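Enoyl-CoA hydratase subunit II (Geobacillus kaustophilus, PDB 2EJ5) probably catalyses the hydration of enoyl-CoA thioesters, possibly within phenylacetic acid catabolism. Local coordinates at residues Lys178-Pro181 with Glu187-Lys190. Numbering follows the deposited sequence.
Sequences KVIP and EEVK
Glu-188 meets Ile-180 and, through a water, Lys-178 where strand 178-180, the outermost strand, within this chain, of the crotonase-fold sheet, is covered by helix 185-197, the next helix in the chain after a short connection. Ile-180 and Glu-188 have the nearest CA atoms, 7.4 Å apart, and each points its CB at the other segment. On Glu-188, the aliphatic root does the packing: CB lies 3.8 Å from CG2 of Ile-180 and 3.9 Å from its CD1, and so faces both branches of the isoleucine. A bend about the CB-CG bond (chi2 -100°) brings OE1 to the lysine side of the contact. Lys-178 runs extended past CG and crosses Glu-188 at about a right angle; NZ to OE1 is 4.2 Å, too long for a salt bridge, although the opposite charges probably still attract. One water bridges the gap: it accepts from Lys-178 NZ at 2.6 Å and donates to both O and OE1 of Glu-188, each 2.8 Å away. One residue on, Val-189 adds a buried side chain; Leu-120 of the neighbouring strand 118-122 touches both it and Ile-180 and thereby links sheet and helix. Val-189 offers CG2 to CD1 of Ile-180 at 4.4 Å, a looser apolar contact.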
loop_
_atom_site.group_PDB
_atom_site.type_symbol
_atom_site.label_atom_id
_atom_site.label_comp_id
_atom_site.label_asym_id
_atom_site.label_seq_id
_atom_site.Cartn_x
_atom_site.Cartn_y
_atom_site.Cartn_z
ATOM N N LYS A 178 -15.426 1.974 -10.927
ATOM C CA LYS A 178 -16.501 2.962 -10.970
ATOM C C LYS A 178 -17.807 2.372 -10.469
ATOM O O LYS A 178 -17.933 1.157 -10.356
ATOM C CB LYS A 178 -16.673 3.553 -12.376
ATOM C CG LYS A 178 -16.773 2.598 -13.527
ATOM C CD LYS A 178 -16.747 3.413 -14.832
ATOM C CE LYS A 178 -16.657 2.523 -16.054
ATOM N NZ LYS A 178 -16.987 3.252 -17.317
ATOM N N VAL A 179 -18.754 3.254 -10.153
ATOM C CA VAL A 179 -20.084 2.863 -9.755
ATOM C C VAL A 179 -21.017 3.286 -10.888
ATOM O O VAL A 179 -21.004 4.455 -11.327
ATOM C CB VAL A 179 -20.469 3.515 -8.440
ATOM C CG1 VAL A 179 -21.871 3.097 -8.002
ATOM C CG2 VAL A 179 -19.436 3.124 -7.356
ATOM N N ILE A 180 -21.809 2.327 -11.356
ATOM C CA ILE A 180 -22.644 2.513 -12.538
ATOM C C ILE A 180 -24.125 2.506 -12.148
ATOM O O ILE A 180 -24.568 1.635 -11.391
ATOM C CB ILE A 180 -22.293 1.455 -13.617
ATOM C CG1 ILE A 180 -20.765 1.526 -13.931
ATOM C CG2 ILE A 180 -23.159 1.684 -14.884
ATOM C CD1 ILE A 180 -20.213 0.455 -14.850
ATOM N N PRO A 181 -24.890 3.524 -12.609
ATOM C CA PRO A 181 -26.336 3.510 -12.378
ATOM C C PRO A 181 -27.023 2.304 -12.966
ATOM O O PRO A 181 -26.603 1.777 -14.004
ATOM C CB PRO A 181 -26.815 4.819 -13.049
ATOM C CG PRO A 181 -25.577 5.744 -12.906
ATOM C CD PRO A 181 -24.461 4.759 -13.291
ATOM N N GLU A 187 -24.998 -1.497 -20.743
ATOM C CA GLU A 187 -24.250 -0.811 -21.797
ATOM C C GLU A 187 -22.879 -0.352 -21.321
ATOM O O GLU A 187 -21.904 -0.466 -22.058
ATOM C CB GLU A 187 -25.026 0.387 -22.382
ATOM C CG GLU A 187 -24.248 1.139 -23.463
ATOM C CD GLU A 187 -24.129 0.389 -24.784
ATOM O OE1 GLU A 187 -24.781 -0.664 -24.979
ATOM O OE2 GLU A 187 -23.367 0.859 -25.648
ATOM N N GLU A 188 -22.794 0.171 -20.109
ATOM C CA GLU A 188 -21.487 0.662 -19.626
ATOM C C GLU A 188 -20.491 -0.454 -19.386
ATOM O O GLU A 188 -19.286 -0.274 -19.646
ATOM C CB GLU A 188 -21.633 1.481 -18.362
ATOM C CG GLU A 188 -22.422 2.712 -18.570
ATOM C CD GLU A 188 -21.560 3.920 -18.723
ATOM O OE1 GLU A 188 -20.514 3.859 -19.444
ATOM O OE2 GLU A 188 -21.947 4.940 -18.104
ATOM N N VAL A 189 -20.979 -1.581 -18.851
ATOM C CA VAL A 189 -20.159 -2.779 -18.727
ATOM C C VAL A 189 -19.655 -3.241 -20.099
ATOM O O VAL A 189 -18.453 -3.435 -20.288
ATOM C CB VAL A 189 -20.914 -3.936 -17.991
ATOM C CG1 VAL A 189 -20.126 -5.207 -18.053
ATOM C CG2 VAL A 189 -21.195 -3.535 -16.545
ATOM N N LYS A 190 -20.562 -3.425 -21.061
ATOM C CA LYS A 190 -20.098 -3.825 -22.386
ATOM C C LYS A 190 -19.106 -2.843 -22.999
ATOM O O LYS A 190 -18.133 -3.270 -23.574
ATOM C CB LYS A 190 -21.232 -4.246 -23.367
ATOM C CG LYS A 190 -22.049 -3.187 -24.007
ATOM C CD LYS A 190 -22.908 -3.746 -25.221
ATOM C CE LYS A 190 -22.154 -3.767 -26.551
ATOM N NZ LYS A 190 -23.099 -4.017 -27.701
HETATM O O HOH W 1 -18.216 2.321 -19.406
#